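Local coordinates for protein probable Thioesterase (PDB 3HM0) that probably acts as a hydrolase of acyl thioesters, built as a hotdog-fold subunit of the thioesterase superfamily, at residues N34-F39 against K114-R119; F39-Y44 against L60-R65; S51-H56 against P104-N109; F126-I131 against T140-I145. All coordinates share one frame; numbering follows the deposited sequence.

How the contacts relate
From the N terminus the chain enters the edge strand 37-42, which contact 1 pairs with strand 110-120, closing a long loop. Within that loop lie contacts 2 and 3. Contact 2 returns the chain after a short excursion, setting helix 58-72 against the same edge strand; it shares F39 with contact 1. Contact 3 joins the loop before the helix to the turn before strand 110-120, and it crosses contact 2, since their segments alternate along the chain. V43 bonded to D108 and N109 connects these two. Contact 4, the hairpin 124-133/136-149, follows in series. Q129 links it both to T115 of contact 1 and to F63 of contact 2, tying sheet to helix.

Contact 1: N34-F39 against K114-R119; sequences NAFHDF and KTRISR
H37 and T115 form an antiparallel hydrogen-bonded pair, with H37 N to T115 O at 2.8 Å and T115 N to H37 O at 3.1 Å, and the short strand axes run 5.1 Å apart at 148°. Beyond this pair the N-terminal residues are held by side chains. R116 carries most of that work: its extended chain passes over one face of the F36 ring, where CD stands 3.9 Å from the F36 ring centroid, a CH-pi contact, and CZ makes an off-centre cation-pi contact. Ring and guanidinium planes are 43° apart, so this is no parallel stack. R116 NH1 donates within the guanidinium plane to N34 O (3.1 Å). In return N34 ND2 reaches I117 O at 2.9 Å, nearly along the C=O axis, so N34 is gripped at both its carbonyl and its amide. The K114 chain bends at its last two torsions and brings NZ to D38 OD1 (3.2 Å), a salt bridge on the syn side of the carboxylate. In this chain's outermost strand, H37 meets F70 of helix 58-72 and bonds D73 just beyond it; F36 reaches past strand 110-120 to Y130, and T115 OG1 ties that strand to Q129 of strand 124-133.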
# COMPACT_ATOMS: atom_id res chain seq x y z
N ASN A 34 -24.96 2.90 -22.99
CA ASN A 34 -23.72 3.05 -22.18
C ASN A 34 -23.79 2.35 -20.81
O ASN A 34 -24.07 2.98 -19.78
CB ASN A 34 -23.34 4.53 -22.03
CG ASN A 34 -21.86 4.72 -21.65
OD1 ASN A 34 -20.95 4.18 -22.30
ND2 ASN A 34 -21.62 5.50 -20.60
N ALA A 35 -23.52 1.04 -20.82
CA ALA A 35 -23.65 0.20 -19.63
C ALA A 35 -22.51 0.38 -18.63
O ALA A 35 -21.44 0.88 -18.98
CB ALA A 35 -23.79 -1.28 -20.04
N PHE A 36 -22.75 -0.01 -17.38
CA PHE A 36 -21.71 -0.10 -16.35
C PHE A 36 -20.96 -1.42 -16.47
O PHE A 36 -21.58 -2.48 -16.38
CB PHE A 36 -22.33 -0.02 -14.95
CG PHE A 36 -22.54 1.37 -14.46
CD1 PHE A 36 -21.46 2.23 -14.27
CD2 PHE A 36 -23.82 1.83 -14.17
CE1 PHE A 36 -21.65 3.54 -13.80
CE2 PHE A 36 -24.02 3.14 -13.70
CZ PHE A 36 -22.94 3.99 -13.52
N HIS A 37 -19.65 -1.37 -16.65
CA HIS A 37 -18.85 -2.59 -16.62
C HIS A 37 -18.74 -3.08 -15.19
O HIS A 37 -18.55 -2.28 -14.28
CB HIS A 37 -17.47 -2.35 -17.19
CG HIS A 37 -17.47 -2.11 -18.67
ND1 HIS A 37 -16.46 -2.54 -19.49
CD2 HIS A 37 -18.37 -1.49 -19.47
CE1 HIS A 37 -16.73 -2.19 -20.74
NE2 HIS A 37 -17.88 -1.55 -20.76
N ASP A 38 -18.87 -4.39 -15.00
CA ASP A 38 -18.84 -5.02 -13.69
C ASP A 38 -17.54 -5.78 -13.46
O ASP A 38 -17.10 -6.57 -14.32
CB ASP A 38 -20.03 -5.98 -13.50
CG ASP A 38 -21.33 -5.26 -13.12
OD1 ASP A 38 -21.47 -4.05 -13.38
OD2 ASP A 38 -22.22 -5.92 -12.55
N PHE A 39 -16.94 -5.54 -12.30
CA PHE A 39 -15.77 -6.28 -11.84
C PHE A 39 -15.80 -6.59 -10.34
O PHE A 39 -16.11 -5.73 -9.51
CB PHE A 39 -14.49 -5.54 -12.21
CG PHE A 39 -13.27 -6.39 -12.13
CD1 PHE A 39 -13.06 -7.42 -13.06
CD2 PHE A 39 -12.35 -6.21 -11.10
CE1 PHE A 39 -11.94 -8.24 -12.96
CE2 PHE A 39 -11.21 -7.03 -11.00
CZ PHE A 39 -11.01 -8.04 -11.93
N LYS A 114 -18.45 -0.95 -10.25
CA LYS A 114 -19.12 -0.49 -11.46
C LYS A 114 -18.47 0.75 -12.05
O LYS A 114 -18.27 1.75 -11.37
CB LYS A 114 -20.62 -0.29 -11.22
CG LYS A 114 -21.30 -1.58 -10.81
CD LYS A 114 -22.62 -1.38 -10.10
CE LYS A 114 -23.78 -1.49 -11.07
NZ LYS A 114 -23.91 -2.88 -11.64
N THR A 115 -18.13 0.67 -13.33
CA THR A 115 -17.35 1.69 -13.99
C THR A 115 -17.93 1.96 -15.37
O THR A 115 -18.29 1.03 -16.10
CB THR A 115 -15.88 1.25 -14.12
OG1 THR A 115 -15.36 0.90 -12.83
CG2 THR A 115 -15.03 2.34 -14.71
N ARG A 116 -18.06 3.24 -15.71
CA ARG A 116 -18.32 3.62 -17.08
C ARG A 116 -17.72 5.00 -17.33
O ARG A 116 -17.55 5.78 -16.39
CB ARG A 116 -19.82 3.62 -17.38
CG ARG A 116 -20.59 4.73 -16.69
CD ARG A 116 -22.00 4.80 -17.23
NE ARG A 116 -22.89 5.68 -16.45
CZ ARG A 116 -24.15 5.94 -16.79
NH1 ARG A 116 -24.68 5.39 -17.88
NH2 ARG A 116 -24.89 6.74 -16.04
N ILE A 117 -17.38 5.28 -18.58
CA ILE A 117 -17.01 6.62 -18.98
C ILE A 117 -18.32 7.40 -19.07
O ILE A 117 -19.35 6.85 -19.47
CB ILE A 117 -16.24 6.63 -20.32
CG1 ILE A 117 -14.79 6.19 -20.09
CG2 ILE A 117 -16.22 8.04 -20.94
CD1 ILE A 117 -14.02 5.92 -21.37
N SER A 118 -18.30 8.65 -18.63
CA SER A 118 -19.50 9.48 -18.66
C SER A 118 -19.31 10.75 -19.49
O SER A 118 -20.30 11.39 -19.88
CB SER A 118 -19.95 9.82 -17.24
OG SER A 118 -19.00 10.64 -16.58
N ARG A 119 -18.05 11.13 -19.75
CA ARG A 119 -17.71 12.28 -20.61
C ARG A 119 -16.32 12.11 -21.22
O ARG A 119 -15.36 11.82 -20.51
CB ARG A 119 -17.79 13.60 -19.82
CG ARG A 119 -17.85 14.91 -20.66
CD ARG A 119 -18.54 16.07 -19.87
NE ARG A 119 -18.54 15.82 -18.42
CZ ARG A 119 -18.71 16.73 -17.46
NH1 ARG A 119 -18.91 18.02 -17.76
NH2 ARG A 119 -18.67 16.35 -16.18
O HOH W 1 -15.69 -1.81 -12.71

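Contact 2: F39-Y44 against L60-R65; sequences FQARVY and LEFFER
R65 reaches from the helix to A41 of the edge strand, and its side chain can be followed atom by atom. CB lies 4.5 Å from CE2 of F39, an oblique approach to that ring. With CG anti to the carbonyl carbon (chi1 -64°) and the chain extended as far as NE, the guanidinium is carried along the strand past F39. There NH2 comes 3.5 Å from A41 CB. The same NH2 donates to a water at 2.8 Å from it, which lies at the guanidinium edge, in its plane; that water in turn donates to R42 O at 2.7 Å. The polar link between strand and helix in this pair of segments is therefore made through solvent, whereas the direct contacts are apolar or van der Waals.

F62, almost one helical turn before R65, supplies the rest. Its CE1 sits over one face of the R65 guanidinium, 3.4 Å above the plane, toward the rim, which should help fix the rotation of that group. CE1 also packs on A41 CB at 4.0 Å, and CZ meets V43 CG2 at 4.4 Å. The small A41 methyl thus packs beside the two stacked groups, touching F62 CE1 and R65 NH2 together, while the axes of strand and helix stand 9.5 Å apart at 145°.

Y44 of the second subunit packs on R65 and on F39, so the contact lies next to a subunit interface. F62 reaches on to L111 of strand 110-120 and I131 of strand 124-133, as expected for the central helix of a hotdog fold lying against its sheet.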
# COMPACT_ATOMS: atom_id res chain seq x y z
N PHE A 39 -16.94 -5.54 -12.30
CA PHE A 39 -15.77 -6.28 -11.84
C PHE A 39 -15.80 -6.59 -10.34
O PHE A 39 -16.11 -5.73 -9.51
CB PHE A 39 -14.49 -5.54 -12.21
CG PHE A 39 -13.27 -6.39 -12.13
CD1 PHE A 39 -13.06 -7.42 -13.06
CD2 PHE A 39 -12.35 -6.21 -11.10
CE1 PHE A 39 -11.94 -8.24 -12.96
CE2 PHE A 39 -11.21 -7.03 -11.00
CZ PHE A 39 -11.01 -8.04 -11.93
N GLN A 40 -15.46 -7.82 -9.98
CA GLN A 40 -15.48 -8.24 -8.59
C GLN A 40 -14.08 -8.35 -7.98
O GLN A 40 -13.12 -8.72 -8.65
CB GLN A 40 -16.22 -9.57 -8.44
CG GLN A 40 -17.66 -9.56 -8.98
CD GLN A 40 -18.56 -10.55 -8.27
OE1 GLN A 40 -18.19 -11.71 -8.01
NE2 GLN A 40 -19.76 -10.10 -7.92
N ALA A 41 -13.99 -8.01 -6.70
CA ALA A 41 -12.78 -8.27 -5.93
C ALA A 41 -13.18 -8.61 -4.50
O ALA A 41 -14.18 -8.12 -3.99
CB ALA A 41 -11.82 -7.08 -5.96
N ARG A 42 -12.38 -9.47 -3.89
CA ARG A 42 -12.54 -9.89 -2.51
C ARG A 42 -11.74 -8.96 -1.57
O ARG A 42 -10.74 -8.37 -1.97
CB ARG A 42 -12.04 -11.34 -2.39
CG ARG A 42 -12.27 -12.01 -1.03
CD ARG A 42 -13.72 -12.38 -0.86
NE ARG A 42 -14.12 -13.45 -1.76
CZ ARG A 42 -15.25 -14.14 -1.68
NH1 ARG A 42 -16.14 -13.86 -0.73
NH2 ARG A 42 -15.49 -15.11 -2.55
N VAL A 43 -12.19 -8.83 -0.33
CA VAL A 43 -11.46 -8.06 0.65
C VAL A 43 -10.64 -9.02 1.51
O VAL A 43 -11.17 -9.96 2.09
CB VAL A 43 -12.39 -7.27 1.58
CG1 VAL A 43 -11.61 -6.73 2.78
CG2 VAL A 43 -13.14 -6.16 0.81
N TYR A 44 -9.35 -8.74 1.58
CA TYR A 44 -8.41 -9.51 2.35
C TYR A 44 -7.86 -8.69 3.52
O TYR A 44 -8.18 -7.51 3.64
CB TYR A 44 -7.27 -9.91 1.41
CG TYR A 44 -7.72 -10.77 0.27
CD1 TYR A 44 -7.95 -12.15 0.44
CD2 TYR A 44 -7.94 -10.23 -1.00
CE1 TYR A 44 -8.36 -12.95 -0.62
CE2 TYR A 44 -8.38 -11.02 -2.07
CZ TYR A 44 -8.57 -12.39 -1.86
OH TYR A 44 -8.98 -13.18 -2.90
N LEU A 60 -9.71 3.29 -3.30
CA LEU A 60 -9.12 3.85 -4.53
C LEU A 60 -8.33 2.80 -5.33
O LEU A 60 -8.21 2.92 -6.55
CB LEU A 60 -8.23 5.05 -4.24
CG LEU A 60 -8.80 6.45 -3.96
CD1 LEU A 60 -9.46 6.55 -2.57
CD2 LEU A 60 -7.66 7.46 -4.10
N GLU A 61 -7.78 1.79 -4.66
CA GLU A 61 -7.14 0.68 -5.38
C GLU A 61 -8.17 -0.13 -6.12
O GLU A 61 -7.95 -0.48 -7.28
CB GLU A 61 -6.29 -0.21 -4.45
CG GLU A 61 -4.99 0.49 -4.06
CD GLU A 61 -4.05 -0.40 -3.32
OE1 GLU A 61 -4.24 -1.62 -3.36
OE2 GLU A 61 -3.11 0.14 -2.69
N PHE A 62 -9.29 -0.39 -5.46
CA PHE A 62 -10.40 -1.11 -6.08
C PHE A 62 -10.97 -0.33 -7.27
O PHE A 62 -11.23 -0.90 -8.33
CB PHE A 62 -11.48 -1.45 -5.05
CG PHE A 62 -11.05 -2.46 -3.99
CD1 PHE A 62 -10.51 -3.69 -4.34
CD2 PHE A 62 -11.25 -2.20 -2.64
CE1 PHE A 62 -10.12 -4.61 -3.38
CE2 PHE A 62 -10.88 -3.14 -1.66
CZ PHE A 62 -10.30 -4.34 -2.04
N PHE A 63 -11.15 0.99 -7.12
CA PHE A 63 -11.59 1.83 -8.25
C PHE A 63 -10.63 1.78 -9.42
O PHE A 63 -11.07 1.74 -10.56
CB PHE A 63 -11.77 3.29 -7.83
CG PHE A 63 -13.04 3.56 -7.07
CD1 PHE A 63 -14.27 3.11 -7.56
CD2 PHE A 63 -13.01 4.30 -5.89
CE1 PHE A 63 -15.48 3.38 -6.88
CE2 PHE A 63 -14.21 4.58 -5.20
CZ PHE A 63 -15.45 4.11 -5.70
N GLU A 64 -9.32 1.80 -9.13
CA GLU A 64 -8.27 1.64 -10.15
C GLU A 64 -8.40 0.29 -10.92
O GLU A 64 -8.26 0.27 -12.14
CB GLU A 64 -6.88 1.80 -9.53
CG GLU A 64 -5.73 2.07 -10.51
CD GLU A 64 -4.61 1.04 -10.38
OE1 GLU A 64 -3.90 1.03 -9.35
OE2 GLU A 64 -4.44 0.21 -11.31
N ARG A 65 -8.67 -0.80 -10.20
CA ARG A 65 -8.97 -2.10 -10.83
C ARG A 65 -10.14 -2.02 -11.81
O ARG A 65 -10.08 -2.59 -12.90
CB ARG A 65 -9.27 -3.19 -9.76
CG ARG A 65 -8.07 -3.50 -8.87
CD ARG A 65 -8.26 -4.78 -8.06
NE ARG A 65 -7.49 -4.67 -6.82
CZ ARG A 65 -7.53 -5.53 -5.81
NH1 ARG A 65 -6.80 -5.31 -4.73
NH2 ARG A 65 -8.31 -6.59 -5.87
O HOH W 2 -8.67 -8.35 -3.71

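Contact 3: S51-H56 against P104-N109; sequences SGVVYH and PAQIDN
V53 meets the flat carboxamide of Q106 with its CG1 methyl, which approaches obliquely, off the amide plane and outside the end that carries OE1 and NE2, at 3.7 Å from OE1 of Q106. A bend at chi2 (-82°) folds the Q106 side chain back to that position although its CB leads away from the other segment. The second flat group, the N109 carboxamide, belongs to the same turn: Q106 N donates to N109 OD1 at 2.8 Å, nearly straight at the hydrogen (172°), but from above the carbonyl plane and not on a lone pair. N109 N also bonds Q106 O (3.0 Å), closing a type II beta turn, so the backbone of Q106 is held by its own turn.

Across the contact a single backbone bond joins the two loops, from V54 N to A105 O at 3.1 Å, the donor tilted slightly from the carbonyl plane. The same carbonyl is closely approached by carbon, V53 CB lying 3.3 Å from A105 O. Apolar groups flank it: V53 CG2 packs on P104 CB at 3.9 Å, and V54 CG2 on A105 CB at 3.6 Å.

A105 N is bonded to the hydroxyl of Y59 in helix 58-72, and V54 packs on V43, just after strand 37-42. D108 forms a salt bridge with R72 of the second subunit, while I107 packs on F50 of the fourth. The two loops therefore meet beyond the ends of strands 90-101 and 110-120, ahead of the helix, at the margin where subunits come together.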
# COMPACT_ATOMS: atom_id res chain seq x y z
N SER A 51 -9.93 -0.19 12.52
CA SER A 51 -11.33 0.05 12.87
C SER A 51 -12.20 -1.10 12.46
O SER A 51 -13.42 -1.06 12.65
CB SER A 51 -11.84 1.35 12.25
OG SER A 51 -12.27 1.11 10.94
N GLY A 52 -11.60 -2.13 11.87
CA GLY A 52 -12.32 -3.38 11.57
C GLY A 52 -12.76 -3.56 10.14
O GLY A 52 -13.27 -4.62 9.79
N VAL A 53 -12.57 -2.55 9.29
CA VAL A 53 -13.13 -2.57 7.93
C VAL A 53 -12.13 -2.04 6.91
O VAL A 53 -10.99 -1.75 7.25
CB VAL A 53 -14.49 -1.80 7.87
CG1 VAL A 53 -15.49 -2.42 8.84
CG2 VAL A 53 -14.30 -0.30 8.21
N VAL A 54 -12.55 -1.92 5.66
CA VAL A 54 -11.60 -1.55 4.60
C VAL A 54 -11.04 -0.15 4.83
O VAL A 54 -11.78 0.79 5.04
CB VAL A 54 -12.25 -1.68 3.18
CG1 VAL A 54 -11.39 -0.99 2.11
CG2 VAL A 54 -12.49 -3.17 2.82
N TYR A 55 -9.71 0.00 4.78
CA TYR A 55 -9.07 1.31 4.94
C TYR A 55 -9.55 2.20 3.80
O TYR A 55 -9.80 1.71 2.68
CB TYR A 55 -7.55 1.13 4.93
CG TYR A 55 -6.77 2.42 5.03
CD1 TYR A 55 -6.92 3.27 6.11
CD2 TYR A 55 -5.89 2.80 4.03
CE1 TYR A 55 -6.22 4.45 6.20
CE2 TYR A 55 -5.18 4.00 4.11
CZ TYR A 55 -5.35 4.80 5.20
OH TYR A 55 -4.66 5.98 5.30
N HIS A 56 -9.69 3.51 4.06
CA HIS A 56 -10.37 4.40 3.10
C HIS A 56 -9.61 4.50 1.78
O HIS A 56 -10.22 4.51 0.72
CB HIS A 56 -10.71 5.78 3.69
CG HIS A 56 -9.55 6.71 3.80
ND1 HIS A 56 -8.59 6.59 4.79
CD2 HIS A 56 -9.17 7.77 3.04
CE1 HIS A 56 -7.67 7.54 4.62
NE2 HIS A 56 -8.00 8.26 3.57
N PRO A 104 -19.40 0.67 5.03
CA PRO A 104 -18.10 0.03 5.04
C PRO A 104 -18.09 -1.37 4.41
O PRO A 104 -19.09 -2.10 4.50
CB PRO A 104 -17.78 -0.04 6.52
CG PRO A 104 -19.12 -0.16 7.19
CD PRO A 104 -20.14 0.45 6.29
N ALA A 105 -16.98 -1.74 3.78
CA ALA A 105 -16.80 -3.13 3.35
C ALA A 105 -16.11 -3.91 4.45
O ALA A 105 -15.23 -3.38 5.10
CB ALA A 105 -16.03 -3.21 2.06
N GLN A 106 -16.53 -5.15 4.65
CA GLN A 106 -16.00 -6.00 5.71
C GLN A 106 -15.00 -7.01 5.14
O GLN A 106 -14.98 -7.25 3.91
CB GLN A 106 -17.14 -6.78 6.38
CG GLN A 106 -18.41 -5.97 6.74
CD GLN A 106 -18.25 -5.21 8.04
OE1 GLN A 106 -17.40 -5.54 8.87
NE2 GLN A 106 -19.08 -4.17 8.23
N ILE A 107 -14.18 -7.59 6.04
CA ILE A 107 -13.25 -8.66 5.69
C ILE A 107 -13.98 -9.76 4.95
O ILE A 107 -15.10 -10.14 5.30
CB ILE A 107 -12.56 -9.29 6.94
CG1 ILE A 107 -11.45 -10.28 6.52
CG2 ILE A 107 -13.57 -10.00 7.82
CD1 ILE A 107 -10.23 -9.65 5.84
N ASP A 108 -13.34 -10.25 3.90
CA ASP A 108 -13.92 -11.32 3.09
C ASP A 108 -15.12 -10.94 2.23
O ASP A 108 -15.60 -11.79 1.48
CB ASP A 108 -14.26 -12.55 3.95
CG ASP A 108 -13.95 -13.84 3.23
OD1 ASP A 108 -13.16 -13.78 2.25
OD2 ASP A 108 -14.46 -14.91 3.63
N ASN A 109 -15.63 -9.71 2.33
CA ASN A 109 -16.72 -9.30 1.43
C ASN A 109 -16.31 -9.48 -0.01
O ASN A 109 -15.14 -9.32 -0.35
CB ASN A 109 -17.08 -7.83 1.57
CG ASN A 109 -18.02 -7.54 2.73
OD1 ASN A 109 -18.37 -6.37 2.95
ND2 ASN A 109 -18.41 -8.59 3.49

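Contact 4: F126-I131 against T140-I145; sequences FMEQYI and TAKVEI
F126 and E144 lie side by side and point the same way, the aliphatic part of E144 covering one face of the ring: CG of E144 is 3.4 Å from CE2 of F126. The E144 chain is extended, with CG anti to the backbone N (chi1 -166°), and its carboxylate is turned 45° from the ring plane. Y130 and T140 meet differently, the T140 CG2 methyl touching the ring edge, near its plane, at 3.4 Å from CD1 of Y130. Between these pairs the bent K142 chain crosses E128, CE of K142 against CG of E128 at 3.8 Å; their charged ends stay apart, NZ of K142 being 5.5 Å from OE1 of E128. On the other face M127 and Q129 oppose V143 and A141, and Q129 OE1 lies 3.8 Å from V143 CG2. The backbones run antiparallel at 162°, joined by four hydrogen bonds; M127 N to V143 O is 2.8 Å. The chemistry implies a hairpin secured chiefly by backbone bonds and hydrocarbon contacts. Of its polar ends, the buried amide of Q129 is held by T115 OG1, F63 O and R67 of the adjoining strand and helix, whereas the salt bridge of E144 OE2 with R124 stays within the hairpin.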
# COMPACT_ATOMS: atom_id res chain seq x y z
N PHE A 126 -13.99 11.37 -18.16
CA PHE A 126 -14.65 11.43 -16.87
C PHE A 126 -15.38 10.12 -16.55
O PHE A 126 -16.20 9.63 -17.34
CB PHE A 126 -15.64 12.62 -16.82
CG PHE A 126 -14.97 13.97 -16.94
CD1 PHE A 126 -14.55 14.46 -18.18
CD2 PHE A 126 -14.78 14.77 -15.81
CE1 PHE A 126 -13.92 15.72 -18.29
CE2 PHE A 126 -14.16 16.04 -15.91
CZ PHE A 126 -13.73 16.51 -17.14
N MET A 127 -15.07 9.55 -15.38
CA MET A 127 -15.66 8.28 -15.00
C MET A 127 -16.54 8.35 -13.74
O MET A 127 -16.27 9.14 -12.81
CB MET A 127 -14.57 7.21 -14.85
CG MET A 127 -14.30 6.42 -16.12
SD MET A 127 -12.77 5.46 -16.00
CE MET A 127 -13.02 4.16 -17.19
N GLU A 128 -17.59 7.54 -13.74
CA GLU A 128 -18.44 7.38 -12.57
C GLU A 128 -18.27 5.96 -12.09
O GLU A 128 -18.62 5.02 -12.81
CB GLU A 128 -19.92 7.61 -12.91
CG GLU A 128 -20.37 9.06 -12.96
CD GLU A 128 -21.81 9.23 -13.51
OE1 GLU A 128 -22.58 8.23 -13.55
OE2 GLU A 128 -22.15 10.38 -13.89
N GLN A 129 -17.75 5.80 -10.88
CA GLN A 129 -17.50 4.46 -10.34
C GLN A 129 -18.29 4.23 -9.08
O GLN A 129 -18.50 5.16 -8.32
CB GLN A 129 -16.01 4.25 -10.11
CG GLN A 129 -15.17 4.44 -11.35
CD GLN A 129 -13.79 3.86 -11.20
OE1 GLN A 129 -12.85 4.59 -10.87
NE2 GLN A 129 -13.66 2.55 -11.43
N TYR A 130 -18.71 2.98 -8.87
CA TYR A 130 -19.47 2.58 -7.69
C TYR A 130 -18.92 1.28 -7.08
O TYR A 130 -18.44 0.38 -7.79
CB TYR A 130 -20.96 2.42 -8.03
CG TYR A 130 -21.62 3.68 -8.57
CD1 TYR A 130 -22.12 4.65 -7.71
CD2 TYR A 130 -21.72 3.91 -9.95
CE1 TYR A 130 -22.70 5.82 -8.21
CE2 TYR A 130 -22.30 5.07 -10.45
CZ TYR A 130 -22.79 6.03 -9.58
OH TYR A 130 -23.36 7.19 -10.08
N ILE A 131 -18.99 1.17 -5.75
CA ILE A 131 -18.63 -0.05 -5.08
C ILE A 131 -19.77 -0.55 -4.22
O ILE A 131 -20.20 0.11 -3.28
CB ILE A 131 -17.30 0.07 -4.27
CG1 ILE A 131 -16.12 0.30 -5.23
CG2 ILE A 131 -17.07 -1.20 -3.43
CD1 ILE A 131 -14.82 0.61 -4.59
N THR A 140 -18.88 5.67 -3.62
CA THR A 140 -19.16 6.14 -5.00
C THR A 140 -18.11 7.17 -5.37
O THR A 140 -17.61 7.86 -4.50
CB THR A 140 -20.51 6.88 -5.11
OG1 THR A 140 -20.42 8.10 -4.38
CG2 THR A 140 -21.68 6.05 -4.59
N ALA A 141 -17.80 7.31 -6.66
CA ALA A 141 -16.75 8.25 -7.04
C ALA A 141 -16.88 8.85 -8.45
O ALA A 141 -17.35 8.18 -9.39
CB ALA A 141 -15.37 7.61 -6.86
N LYS A 142 -16.47 10.11 -8.57
CA LYS A 142 -16.35 10.79 -9.84
C LYS A 142 -14.88 11.06 -10.06
O LYS A 142 -14.21 11.63 -9.21
CB LYS A 142 -17.15 12.10 -9.89
CG LYS A 142 -18.63 11.96 -10.32
CD LYS A 142 -19.56 11.64 -9.13
CE LYS A 142 -20.80 10.81 -9.56
NZ LYS A 142 -21.27 9.84 -8.49
N VAL A 143 -14.38 10.62 -11.21
CA VAL A 143 -12.95 10.66 -11.44
C VAL A 143 -12.70 11.36 -12.76
O VAL A 143 -13.38 11.10 -13.75
CB VAL A 143 -12.36 9.25 -11.51
CG1 VAL A 143 -10.91 9.30 -11.25
CG2 VAL A 143 -13.02 8.33 -10.47
N GLU A 144 -11.71 12.25 -12.77
CA GLU A 144 -11.22 12.85 -13.99
C GLU A 144 -9.82 12.33 -14.36
O GLU A 144 -8.88 12.44 -13.57
CB GLU A 144 -11.18 14.38 -13.84
CG GLU A 144 -11.00 15.12 -15.16
CD GLU A 144 -10.77 16.61 -14.97
OE1 GLU A 144 -11.57 17.27 -14.25
OE2 GLU A 144 -9.78 17.11 -15.55
N ILE A 145 -9.69 11.80 -15.57
CA ILE A 145 -8.45 11.17 -16.03
C ILE A 145 -7.86 11.89 -17.24
O ILE A 145 -8.54 12.08 -18.23
CB ILE A 145 -8.71 9.71 -16.46
CG1 ILE A 145 -9.66 9.00 -15.47
CG2 ILE A 145 -7.41 8.96 -16.67
CD1 ILE A 145 -9.02 8.45 -14.22